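Local atomic coordinates of alpha-1,3-glucanase (Paenibacillus glycanilyticus, PDB entry 6K0P), a protein that hydrolyses the alpha-1,3-linkages of alpha-1,3-glucan as a glycoside hydrolase of family 87. Residues Lys100-Tyr109 with Trp134-Met142; Thr242-Thr253 with Asp270-Val281. The protein carries 1 engineered substitution. One frame throughout, in Å; residues are numbered along the deposited sequence. Where two conformers were deposited one is given.

Contact 1: residues Lys100-Tyr109 with Trp134-Met142. With GLC (alpha-D-glucopyranose), chain D; GLC (alpha-D-glucopyranose), chain B.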
loop_
_atom_site.group_PDB
_atom_site.type_symbol
_atom_site.label_atom_id
_atom_site.label_comp_id
_atom_site.label_asym_id
_atom_site.label_seq_id
_atom_site.Cartn_x
_atom_site.Cartn_y
_atom_site.Cartn_z
ATOM N N LYS A 100 23.586 13.475 -7.059
ATOM C CA LYS A 100 23.149 12.405 -7.941
ATOM C C LYS A 100 22.374 11.384 -7.131
ATOM O O LYS A 100 22.818 10.969 -6.058
ATOM C CB LYS A 100 24.345 11.752 -8.641
ATOM C CG LYS A 100 24.960 12.683 -9.699
ATOM C CD LYS A 100 25.965 12.012 -10.597
ATOM C CE LYS A 100 26.575 13.031 -11.542
ATOM N NZ LYS A 100 25.694 13.344 -12.713
ATOM N N PHE A 101 21.199 11.010 -7.628
ATOM C CA PHE A 101 20.481 9.875 -7.072
ATOM C C PHE A 101 21.124 8.590 -7.573
ATOM O O PHE A 101 21.550 8.504 -8.729
ATOM C CB PHE A 101 19.042 9.859 -7.579
ATOM C CG PHE A 101 18.144 10.889 -6.955
ATOM C CD1 PHE A 101 17.457 10.622 -5.773
ATOM C CD2 PHE A 101 17.963 12.114 -7.569
ATOM C CE1 PHE A 101 16.617 11.577 -5.212
ATOM C CE2 PHE A 101 17.120 13.071 -7.018
ATOM C CZ PHE A 101 16.442 12.795 -5.843
ATOM N N ASN A 102 21.148 7.576 -6.711
ATOM C CA ASN A 102 21.528 6.221 -7.097
ATOM C C ASN A 102 20.249 5.509 -7.525
ATOM O O ASN A 102 19.418 5.146 -6.683
ATOM C CB ASN A 102 22.195 5.526 -5.907
ATOM C CG ASN A 102 22.605 4.084 -6.200
ATOM O OD1 ASN A 102 21.888 3.334 -6.861
ATOM N ND2 ASN A 102 23.749 3.685 -5.675
ATOM N N VAL A 103 20.078 5.334 -8.834
ATOM C CA VAL A 103 18.892 4.700 -9.398
ATOM C C VAL A 103 19.244 3.283 -9.816
ATOM O O VAL A 103 20.369 2.992 -10.239
ATOM C CB VAL A 103 18.287 5.508 -10.566
ATOM C CG1 VAL A 103 17.788 6.855 -10.063
ATOM C CG2 VAL A 103 19.303 5.701 -11.682
ATOM N N SER A 104 18.267 2.387 -9.702
ATOM C CA SER A 104 18.532 0.971 -9.906
ATOM C C SER A 104 17.239 0.224 -10.162
ATOM O O SER A 104 16.190 0.575 -9.621
ATOM C CB SER A 104 19.187 0.368 -8.662
ATOM O OG SER A 104 19.428 -1.013 -8.839
ATOM N N SER A 105 17.339 -0.842 -10.955
ATOM C CA SER A 105 16.232 -1.774 -11.123
ATOM C C SER A 105 16.435 -3.069 -10.339
ATOM O O SER A 105 15.786 -4.076 -10.646
ATOM C CB SER A 105 15.989 -2.069 -12.603
ATOM O OG SER A 105 17.198 -2.467 -13.230
ATOM N N LYS A 106 17.322 -3.062 -9.334
ATOM C CA LYS A 106 17.568 -4.272 -8.545
ATOM C C LYS A 106 16.275 -4.881 -7.998
ATOM O O LYS A 106 16.101 -6.109 -8.011
ATOM C CB LYS A 106 18.532 -3.952 -7.404
ATOM C CG LYS A 106 18.686 -5.106 -6.416
ATOM C CD LYS A 106 19.641 -4.754 -5.293
ATOM C CE LYS A 106 19.818 -5.951 -4.354
ATOM N NZ LYS A 106 20.887 -5.706 -3.352
ATOM N N PHE A 107 15.353 -4.044 -7.528
ATOM C CA PHE A 107 14.140 -4.503 -6.860
ATOM C C PHE A 107 12.899 -4.471 -7.741
ATOM O O PHE A 107 11.834 -4.914 -7.297
ATOM C CB PHE A 107 13.912 -3.696 -5.573
ATOM C CG PHE A 107 14.969 -3.938 -4.534
ATOM C CD1 PHE A 107 14.951 -5.098 -3.787
ATOM C CD2 PHE A 107 15.999 -3.021 -4.332
ATOM C CE1 PHE A 107 15.926 -5.352 -2.833
ATOM C CE2 PHE A 107 16.986 -3.259 -3.377
ATOM C CZ PHE A 107 16.948 -4.429 -2.626
ATOM N N SER A 108 13.006 -3.960 -8.964
ATOM C CA SER A 108 11.886 -3.890 -9.888
ATOM C C SER A 108 12.001 -4.994 -10.942
ATOM O O SER A 108 12.950 -5.787 -10.953
ATOM C CB SER A 108 11.824 -2.498 -10.521
ATOM O OG SER A 108 13.101 -2.130 -11.031
ATOM N N TYR A 109 11.008 -5.034 -11.839
ATOM C CA TYR A 109 10.903 -5.997 -12.935
ATOM C C TYR A 109 10.559 -7.396 -12.437
ATOM O O TYR A 109 11.449 -8.209 -12.157
ATOM C CB TYR A 109 12.147 -5.983 -13.840
ATOM C CG TYR A 109 12.263 -4.716 -14.663
ATOM C CD1 TYR A 109 12.735 -3.537 -14.096
ATOM C CD2 TYR A 109 11.895 -4.699 -16.003
ATOM C CE1 TYR A 109 12.830 -2.377 -14.834
ATOM C CE2 TYR A 109 11.989 -3.542 -16.747
ATOM C CZ TYR A 109 12.463 -2.390 -16.161
ATOM O OH TYR A 109 12.564 -1.233 -16.895
ATOM N N TRP A 134 5.770 -4.378 -12.623
ATOM C CA TRP A 134 6.364 -3.796 -11.414
ATOM C C TRP A 134 7.665 -3.061 -11.755
ATOM O O TRP A 134 8.748 -3.360 -11.239
ATOM C CB TRP A 134 6.580 -4.847 -10.317
ATOM C CG TRP A 134 5.330 -5.478 -9.779
ATOM C CD1 TRP A 134 4.078 -5.488 -10.350
ATOM C CD2 TRP A 134 5.212 -6.181 -8.541
ATOM N NE1 TRP A 134 3.200 -6.185 -9.536
ATOM C CE2 TRP A 134 3.878 -6.613 -8.422
ATOM C CE3 TRP A 134 6.120 -6.504 -7.527
ATOM C CZ2 TRP A 134 3.425 -7.339 -7.321
ATOM C CZ3 TRP A 134 5.668 -7.214 -6.429
ATOM C CH2 TRP A 134 4.329 -7.621 -6.335
ATOM N N LEU A 135 7.524 -2.082 -12.643
ATOM C CA LEU A 135 8.649 -1.475 -13.340
ATOM C C LEU A 135 9.306 -0.342 -12.567
ATOM O O LEU A 135 10.462 -0.018 -12.851
ATOM C CB LEU A 135 8.169 -0.924 -14.684
ATOM C CG LEU A 135 7.437 -1.922 -15.582
ATOM C CD1 LEU A 135 6.746 -1.184 -16.723
ATOM C CD2 LEU A 135 8.427 -2.936 -16.130
ATOM N N TYR A 136 8.598 0.267 -11.618
ATOM C CA TYR A 136 9.091 1.435 -10.899
ATOM C C TYR A 136 9.800 1.046 -9.607
ATOM O O TYR A 136 9.504 0.020 -8.991
ATOM C CB TYR A 136 7.941 2.415 -10.611
ATOM C CG TYR A 136 7.587 3.193 -11.852
ATOM C CD1 TYR A 136 8.267 4.359 -12.168
ATOM C CD2 TYR A 136 6.629 2.728 -12.746
ATOM C CE1 TYR A 136 8.004 5.055 -13.337
ATOM C CE2 TYR A 136 6.345 3.431 -13.914
ATOM C CZ TYR A 136 7.036 4.592 -14.199
ATOM O OH TYR A 136 6.776 5.300 -15.352
ATOM N N GLU A 137 10.766 1.873 -9.222
ATOM C CA GLU A 137 11.421 1.748 -7.928
ATOM C C GLU A 137 11.878 3.133 -7.490
ATOM O O GLU A 137 11.625 4.138 -8.165
ATOM C CB GLU A 137 12.552 0.713 -7.963
ATOM C CG GLU A 137 12.243 -0.562 -7.171
ATOM C CD GLU A 137 12.199 -0.330 -5.673
ATOM O OE1 GLU A 137 11.540 -1.113 -4.959
ATOM O OE2 GLU A 137 12.853 0.626 -5.200
ATOM N N ASP A 138 12.539 3.193 -6.334
ATOM C CA ASP A 138 12.780 4.467 -5.671
ATOM C C ASP A 138 14.265 4.688 -5.428
ATOM O O ASP A 138 15.027 3.743 -5.193
ATOM C CB ASP A 138 12.092 4.525 -4.302
ATOM C CG ASP A 138 10.579 4.545 -4.384
ATOM O OD1 ASP A 138 10.001 4.603 -5.502
ATOM O OD2 ASP A 138 9.962 4.494 -3.294
ATOM N N ALA A 139 14.659 5.958 -5.447
ATOM C CA ALA A 139 15.998 6.366 -5.038
ATOM C C ALA A 139 15.872 7.433 -3.960
ATOM O O ALA A 139 15.055 8.354 -4.078
ATOM C CB ALA A 139 16.779 6.933 -6.228
ATOM N N GLN A 140 16.684 7.313 -2.911
ATOM C CA GLN A 140 16.625 8.197 -1.750
ATOM C C GLN A 140 17.901 9.027 -1.666
ATOM O O GLN A 140 19.004 8.501 -1.846
ATOM C CB GLN A 140 16.481 7.381 -0.454
ATOM C CG GLN A 140 15.252 6.466 -0.393
ATOM C CD GLN A 140 15.407 5.183 -1.200
ATOM O OE1 GLN A 140 16.514 4.678 -1.383
ATOM N NE2 GLN A 140 14.292 4.671 -1.710
ATOM N N LEU A 141 17.758 10.320 -1.361
ATOM C CA LEU A 141 18.914 11.211 -1.338
ATOM C C LEU A 141 18.691 12.349 -0.353
ATOM O O LEU A 141 17.635 12.985 -0.363
ATOM C CB LEU A 141 19.150 11.801 -2.731
ATOM C CG LEU A 141 20.412 12.640 -2.918
ATOM C CD1 LEU A 141 21.626 11.745 -2.834
ATOM C CD2 LEU A 141 20.368 13.351 -4.280
ATOM N N MET A 142 19.686 12.620 0.483
ATOM C CA MET A 142 19.659 13.777 1.367
ATOM C C MET A 142 20.734 14.757 0.926
ATOM O O MET A 142 21.844 14.357 0.563
ATOM C CB MET A 142 19.875 13.377 2.829
ATOM C CG MET A 142 19.886 14.547 3.821
ATOM S SD MET A 142 19.586 14.025 5.529
ATOM C CE MET A 142 19.444 12.269 5.244
HETATM C C1 GLC D . 21.936 1.372 -3.146
HETATM C C2 GLC D . 21.022 0.804 -4.226
HETATM C C3 GLC D . 20.251 -0.420 -3.748
HETATM C C4 GLC D . 21.266 -1.418 -3.225
HETATM C C5 GLC D . 22.176 -0.758 -2.202
HETATM C C6 GLC D . 23.168 -1.795 -1.690
HETATM O O2 GLC D . 20.184 1.821 -4.732
HETATM O O3 GLC D . 19.641 -0.984 -4.865
HETATM O O4 GLC D . 20.649 -2.525 -2.585
HETATM O O5 GLC D . 22.833 0.375 -2.755
HETATM O O6 GLC D . 24.068 -2.162 -2.722
HETATM C C1 GLC B . 22.040 3.223 1.284
HETATM C C2 GLC B . 21.820 2.278 0.121
HETATM C C3 GLC B . 21.957 2.896 -1.277
HETATM C C4 GLC B . 21.277 4.227 -1.274
HETATM C C5 GLC B . 21.930 5.071 -0.221
HETATM C C6 GLC B . 21.427 6.508 -0.225
HETATM O O1 GLC B . 23.364 3.367 1.497
HETATM O O2 GLC B . 22.652 1.160 0.289
HETATM O O3 GLC B . 21.174 2.153 -2.171
HETATM O O4 GLC B . 21.459 4.826 -2.524
HETATM O O5 GLC B . 21.538 4.506 0.995
HETATM O O6 GLC B . 20.038 6.630 -0.036
HETATM O O HOH W 1 18.999 5.533 -3.732
HETATM O O HOH W 2 20.727 8.048 -3.975
HETATM O O HOH W 3 17.575 3.035 -5.988
HETATM O O HOH W 4 10.124 -3.443 -5.647
HETATM O O HOH W 5 13.113 0.439 -12.279
#
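E137 reaches across to the turn after strand 100-104. Its CB lies 4.0 Å from S104 O, and CG then presses on CB of both F107 and S108. A bend at chi2 (-69°) swings the carboxylate beside F107, with OE1 3.6 Å from F107 CB. OE1 accepts from H305 NE2 and from a water that also donates to F107 O. OE2 takes the N-H of D138, which comes in from above the carboxylate plane at 2.8 Å. Both oxygens are thus gripped in a buried place, which should fix the rotation of the group.

On one flank L141 CD2 sits over the centre of the F101 ring, a CH-pi contact 4.0 Å from the centroid, while F101 CE1 meets L141 CB. On the other, L135 CD2 lies over the Y109 ring, nearer its rim, and the backbone closes with Y109 N donating to W134 O (2.9 Å).

Between them the strands run antiparallel at 157°, with A139 CB packed 3.2 Å from N102 O. Waters link their backbones: one joins N102 N to Q140 O, another N102 O to Q140 N and O4 of a bound glucose. The two linked glucoses lie along this seam. One gives O6-H to Q140 O; the other donates weakly to N102 OD1 from O2 and accepts at O4 from K106 NZ.

Strand 96-104 is the outer strand of a four-stranded antiparallel sheet, beside strand 86-93, whereas strand 137-143 pairs with strand 72-80 in another. F101, packed on F75 and I91, lies between these sheets, consistent with the beta-sandwich of a galactose-binding-like domain.

Contact 2: residues Thr242-Thr253 with Asp270-Val281. With GLC (alpha-D-glucopyranose), chain C; GLC (alpha-D-glucopyranose), chain D; SO4 (sulfate ion), chain H.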
loop_
_atom_site.group_PDB
_atom_site.type_symbol
_atom_site.label_atom_id
_atom_site.label_comp_id
_atom_site.label_asym_id
_atom_site.label_seq_id
_atom_site.Cartn_x
_atom_site.Cartn_y
_atom_site.Cartn_z
ATOM N N THR A 242 18.818 5.923 10.979
ATOM C CA THR A 242 19.088 4.561 11.435
ATOM C C THR A 242 18.521 3.611 10.392
ATOM O O THR A 242 17.303 3.550 10.206
ATOM C CB THR A 242 18.416 4.309 12.780
ATOM O OG1 THR A 242 18.987 5.177 13.768
ATOM C CG2 THR A 242 18.613 2.847 13.218
ATOM N N LYS A 243 19.400 2.872 9.716
ATOM C CA LYS A 243 19.012 1.957 8.648
ATOM C C LYS A 243 19.424 0.546 9.036
ATOM O O LYS A 243 20.621 0.257 9.146
ATOM C CB LYS A 243 19.706 2.345 7.339
ATOM C CG LYS A 243 19.372 3.764 6.883
ATOM C CD LYS A 243 20.243 4.174 5.697
ATOM C CE LYS A 243 19.968 5.612 5.271
ATOM N NZ LYS A 243 20.710 5.925 4.012
ATOM N N LEU A 244 18.439 -0.331 9.212
ATOM C CA LEU A 244 18.700 -1.748 9.412
ATOM C C LEU A 244 18.686 -2.401 8.036
ATOM O O LEU A 244 17.706 -2.264 7.292
ATOM C CB LEU A 244 17.626 -2.356 10.311
ATOM C CG LEU A 244 17.335 -1.628 11.625
ATOM C CD1 LEU A 244 16.348 -2.452 12.467
ATOM C CD2 LEU A 244 18.611 -1.332 12.411
ATOM N N VAL A 245 19.775 -3.070 7.677
ATOM C CA VAL A 245 20.017 -3.463 6.293
ATOM C C VAL A 245 20.185 -4.977 6.220
ATOM O O VAL A 245 21.131 -5.531 6.795
ATOM C CB VAL A 245 21.243 -2.736 5.712
ATOM C CG1 VAL A 245 21.464 -3.135 4.264
ATOM C CG2 VAL A 245 21.064 -1.220 5.819
ATOM N N ALA A 246 19.288 -5.639 5.489
ATOM C CA ALA A 246 19.495 -7.048 5.181
ATOM C C ALA A 246 20.700 -7.175 4.249
ATOM O O ALA A 246 20.966 -6.279 3.448
ATOM C CB ALA A 246 18.258 -7.617 4.482
ATOM N N PRO A 247 21.464 -8.285 4.335
ATOM C CA PRO A 247 22.665 -8.408 3.495
ATOM C C PRO A 247 22.328 -8.281 2.023
ATOM O O PRO A 247 21.622 -9.128 1.473
ATOM C CB PRO A 247 23.190 -9.811 3.832
ATOM C CG PRO A 247 22.665 -10.072 5.216
ATOM C CD PRO A 247 21.300 -9.436 5.238
ATOM N N GLN A 248 22.806 -7.216 1.383
ATOM C CA GLN A 248 22.332 -6.890 0.045
ATOM C C GLN A 248 22.946 -7.758 -1.043
ATOM O O GLN A 248 22.431 -7.760 -2.166
ATOM C CB GLN A 248 22.519 -5.397 -0.240
ATOM C CG GLN A 248 21.602 -4.514 0.613
ATOM C CD GLN A 248 20.137 -4.760 0.307
ATOM O OE1 GLN A 248 19.747 -4.861 -0.855
ATOM N NE2 GLN A 248 19.322 -4.865 1.343
ATOM N N SER A 249 24.009 -8.497 -0.737
ATOM C CA SER A 249 24.531 -9.484 -1.674
ATOM C C SER A 249 23.794 -10.815 -1.590
ATOM O O SER A 249 24.084 -11.716 -2.384
ATOM C CB SER A 249 26.033 -9.688 -1.454
ATOM O OG SER A 249 26.285 -10.255 -0.182
ATOM N N GLN A 250 22.870 -10.959 -0.647
ATOM C CA GLN A 250 21.956 -12.088 -0.582
ATOM C C GLN A 250 20.580 -11.640 -1.068
ATOM O O GLN A 250 20.309 -10.449 -1.221
ATOM C CB GLN A 250 21.868 -12.620 0.857
ATOM C CG GLN A 250 23.195 -13.147 1.390
ATOM C CD GLN A 250 23.196 -13.344 2.897
ATOM O OE1 GLN A 250 22.145 -13.455 3.533
ATOM N NE2 GLN A 250 24.382 -13.379 3.473
ATOM N N SER A 251 19.710 -12.609 -1.330
ATOM C CA SER A 251 18.353 -12.299 -1.746
ATOM C C SER A 251 17.354 -13.084 -0.910
ATOM O O SER A 251 17.570 -14.259 -0.582
ATOM C CB SER A 251 18.126 -12.567 -3.239
ATOM O OG SER A 251 18.128 -13.952 -3.512
ATOM N N ASN A 252 16.259 -12.410 -0.550
ATOM C CA ASN A 252 15.109 -13.045 0.099
ATOM C C ASN A 252 15.457 -13.676 1.443
ATOM O O ASN A 252 15.001 -14.778 1.742
ATOM C CB ASN A 252 14.455 -14.097 -0.808
ATOM C CG ASN A 252 14.078 -13.554 -2.177
ATOM O OD1 ASN A 252 13.939 -12.350 -2.373
ATOM N ND2 ASN A 252 13.909 -14.452 -3.136
ATOM N N THR A 253 16.247 -12.988 2.271
ATOM C CA THR A 253 16.602 -13.471 3.606
ATOM C C THR A 253 15.553 -13.001 4.611
ATOM O O THR A 253 15.224 -11.811 4.641
ATOM C CB THR A 253 17.967 -12.919 4.032
ATOM O OG1 THR A 253 18.860 -12.869 2.911
ATOM C CG2 THR A 253 18.585 -13.802 5.113
ATOM N N ASP A 270 11.349 4.837 15.109
ATOM C CA ASP A 270 12.296 5.860 14.656
ATOM C C ASP A 270 13.485 5.256 13.904
ATOM O O ASP A 270 14.641 5.572 14.176
ATOM C CB ASP A 270 12.753 6.764 15.806
ATOM C CG ASP A 270 11.595 7.417 16.535
ATOM O OD1 ASP A 270 10.506 7.588 15.938
ATOM O OD2 ASP A 270 11.777 7.782 17.711
ATOM N N LEU A 271 13.193 4.399 12.933
ATOM C CA LEU A 271 14.260 3.747 12.185
ATOM C C LEU A 271 13.696 3.256 10.861
ATOM O O LEU A 271 12.482 3.235 10.651
ATOM C CB LEU A 271 14.883 2.599 13.000
ATOM C CG LEU A 271 13.961 1.498 13.557
ATOM C CD1 LEU A 271 13.546 0.494 12.481
ATOM C CD2 LEU A 271 14.637 0.784 14.735
ATOM N N SER A 272 14.590 2.824 9.986
ATOM C CA SER A 272 14.186 2.212 8.733
ATOM C C SER A 272 14.775 0.815 8.614
ATOM O O SER A 272 15.766 0.471 9.273
ATOM C CB SER A 272 14.573 3.059 7.505
ATOM O OG SER A 272 15.986 3.209 7.426
ATOM N N ALA A 273 14.124 -0.007 7.788
ATOM C CA ALA A 273 14.577 -1.365 7.526
ATOM C C ALA A 273 14.531 -1.605 6.028
ATOM O O ALA A 273 13.487 -1.404 5.387
ATOM C CB ALA A 273 13.724 -2.399 8.260
ATOM N N TRP A 274 15.663 -2.028 5.485
ATOM C CA TRP A 274 15.892 -2.171 4.053
ATOM C C TRP A 274 16.132 -3.651 3.780
ATOM O O TRP A 274 17.237 -4.160 3.991
ATOM C CB TRP A 274 17.072 -1.288 3.636
ATOM C CG TRP A 274 16.700 0.155 3.803
ATOM C CD1 TRP A 274 16.895 0.936 4.914
ATOM C CD2 TRP A 274 15.998 0.962 2.860
ATOM N NE1 TRP A 274 16.367 2.191 4.705
ATOM C CE2 TRP A 274 15.812 2.231 3.450
ATOM C CE3 TRP A 274 15.509 0.736 1.570
ATOM C CZ2 TRP A 274 15.153 3.271 2.792
ATOM C CZ3 TRP A 274 14.854 1.773 0.915
ATOM C CH2 TRP A 274 14.689 3.024 1.526
ATOM N N GLY A 275 15.088 -4.346 3.342
ATOM C CA GLY A 275 15.173 -5.768 3.108
ATOM C C GLY A 275 15.903 -6.090 1.826
ATOM O O GLY A 275 16.307 -5.221 1.053
ATOM N N ASN A 276 16.084 -7.389 1.594
ATOM C CA ASN A 276 16.744 -7.843 0.377
ATOM C C ASN A 276 15.859 -8.770 -0.452
ATOM O O ASN A 276 16.361 -9.514 -1.304
ATOM C CB ASN A 276 18.099 -8.480 0.691
ATOM C CG ASN A 276 17.967 -9.749 1.505
ATOM O OD1 ASN A 276 16.858 -10.223 1.760
ATOM N ND2 ASN A 276 19.108 -10.303 1.928
ATOM N N TYR A 277 14.546 -8.740 -0.230
ATOM C CA TYR A 277 13.651 -9.511 -1.076
ATOM C C TYR A 277 13.608 -8.890 -2.462
ATOM O O TYR A 277 13.562 -7.665 -2.609
ATOM C CB TYR A 277 12.238 -9.597 -0.474
ATOM C CG TYR A 277 12.161 -10.670 0.586
ATOM C CD1 TYR A 277 12.542 -10.399 1.895
ATOM C CD2 TYR A 277 11.757 -11.969 0.271
ATOM C CE1 TYR A 277 12.503 -11.382 2.878
ATOM C CE2 TYR A 277 11.726 -12.967 1.249
ATOM C CZ TYR A 277 12.098 -12.659 2.546
ATOM O OH TYR A 277 12.088 -13.620 3.542
ATOM N N ILE A 278 13.676 -9.753 -3.476
ATOM C CA ILE A 278 13.504 -9.358 -4.866
ATOM C C ILE A 278 12.292 -10.011 -5.496
ATOM O O ILE A 278 12.020 -9.785 -6.679
ATOM C CB ILE A 278 14.774 -9.613 -5.699
ATOM C CG1 ILE A 278 15.159 -11.094 -5.641
ATOM C CG2 ILE A 278 15.908 -8.728 -5.185
ATOM C CD1 ILE A 278 16.290 -11.467 -6.593
ATOM N N ASN A 279 11.568 -10.828 -4.741
ATOM C CA ASN A 279 10.303 -11.393 -5.181
ATOM C C ASN A 279 9.547 -11.841 -3.941
ATOM O O ASN A 279 10.093 -11.880 -2.834
ATOM C CB ASN A 279 10.497 -12.558 -6.173
ATOM C CG ASN A 279 11.340 -13.678 -5.596
ATOM O OD1 ASN A 279 12.564 -13.678 -5.729
ATOM N ND2 ASN A 279 10.689 -14.634 -4.937
ATOM N N ARG A 280 8.282 -12.178 -4.145
ATOM C CA ARG A 280 7.427 -12.640 -3.066
ATOM C C ARG A 280 7.758 -14.082 -2.717
ATOM O O ARG A 280 8.013 -14.908 -3.605
ATOM C CB ARG A 280 5.969 -12.545 -3.516
ATOM C CG ARG A 280 4.950 -12.975 -2.487
ATOM C CD ARG A 280 3.549 -12.687 -3.008
ATOM N NE ARG A 280 2.531 -13.157 -2.079
ATOM C CZ ARG A 280 1.260 -12.768 -2.103
ATOM N NH1 ARG A 280 0.851 -11.895 -3.010
ATOM N NH2 ARG A 280 0.395 -13.242 -1.212
ATOM N N VAL A 281 7.755 -14.372 -1.417
ATOM C CA VAL A 281 7.839 -15.728 -0.884
ATOM C C VAL A 281 6.785 -15.830 0.206
ATOM O O VAL A 281 6.686 -14.941 1.058
ATOM C CB VAL A 281 9.238 -16.024 -0.308
ATOM C CG1 VAL A 281 9.339 -17.490 0.141
ATOM C CG2 VAL A 281 10.328 -15.696 -1.332
HETATM C C1 GLC C . -0.306 -15.801 1.415
HETATM C C2 GLC C . -0.134 -16.754 2.580
HETATM C C3 GLC C . 0.165 -15.965 3.834
HETATM C C4 GLC C . 1.355 -15.040 3.609
HETATM C C5 GLC C . 1.061 -14.122 2.454
HETATM C C6 GLC C . 2.255 -13.269 2.056
HETATM O O1 GLC C . -1.487 -15.115 1.657
HETATM O O2 GLC C . -1.329 -17.536 2.679
HETATM O O3 GLC C . 0.594 -16.883 4.823
HETATM O O4 GLC C . 1.614 -14.252 4.743
HETATM O O5 GLC C . 0.752 -14.893 1.335
HETATM O O6 GLC C . 3.428 -13.984 1.786
HETATM C C1 GLC D . 21.936 1.372 -3.146
HETATM C C2 GLC D . 21.022 0.804 -4.226
HETATM C C3 GLC D . 20.251 -0.420 -3.748
HETATM C C4 GLC D . 21.266 -1.418 -3.225
HETATM C C5 GLC D . 22.176 -0.758 -2.202
HETATM C C6 GLC D . 23.168 -1.795 -1.690
HETATM O O2 GLC D . 20.184 1.821 -4.732
HETATM O O3 GLC D . 19.641 -0.984 -4.865
HETATM O O4 GLC D . 20.649 -2.525 -2.585
HETATM O O5 GLC D . 22.833 0.375 -2.755
HETATM O O6 GLC D . 24.068 -2.162 -2.722
HETATM S S SO4 H . 21.477 -15.676 -2.081
HETATM O O1 SO4 H . 20.468 -15.694 -3.137
HETATM O O2 SO4 H . 20.868 -15.272 -0.818
HETATM O O3 SO4 H . 22.021 -17.038 -1.961
HETATM O O4 SO4 H . 22.563 -14.764 -2.448
HETATM O O HOH W 6 18.741 -8.821 -2.804
HETATM O O HOH W 7 12.845 -16.055 2.610
HETATM O O HOH W 8 15.030 -8.999 3.816
#
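N276 plugs its amide into the loop 247-253. ND2 donates to P247 O and to T253 OG1, each 2.8 Å away and close to the amide plane, while OD1 accepts from T253 N. With CG between the backbone N and carbonyl carbon (chi1 65°), the group points straight into that turn. Replacing N276 by an alanine would probably leave T253 N-H without this acceptor and T253 OG1 and P247 O without this donor, freeing the loop to shift.

From the loop itself, N252 returns two bonds: OD1 takes I278 N at 2.8 Å, and ND2 donates to N279 OD1, which N124 also holds. N252 CA covers one face of the Y277 ring, 3.6 Å from its centroid. Beside the glucose that K106 also holds, Q248 NE2 donates to G275 O at 3.0 Å, its OE1 turned toward the sugar O4. R280, salt-bridged to D282 and D354, gives NH2 to O5 of another glucose.

Further out, P247 O is clasped from opposite faces of its plane by N276 ND2 and Q250 N, the latter closing a type I turn. The loops spring from strands 242-245 and 271-274, paired in parallel through bonds such as W274 N to L244 O (2.7 Å). L244 and A273 share one face of this sheet; K243 lies against W274 on the other. Strands 217-220 and 297-304 continue the parallel stacking on either side, as in a pectate-lyase-like beta-helix.

In the fold
From the N terminus, contact 1 comes first: its segments close a loop of 24 intervening residues within the N-terminal sandwich-like part of the chain. Only after it is complete does contact 2 open, returning after 16 residues to join successive parallel strands of what is probably a beta-helix. The two are therefore in series, neither nesting nor crossing. In space they meet, the centres of contact 1 and contact 2 lying about 14 Å apart. K106 NZ probably donates to Q248 O, the F107 ring packs on Q248 and on the Y277 carbonyl, and Q140 rests against W274. Both contacts touch the same glucose, so this glycan pocket appears to lie where the two parts of the catalytic region meet.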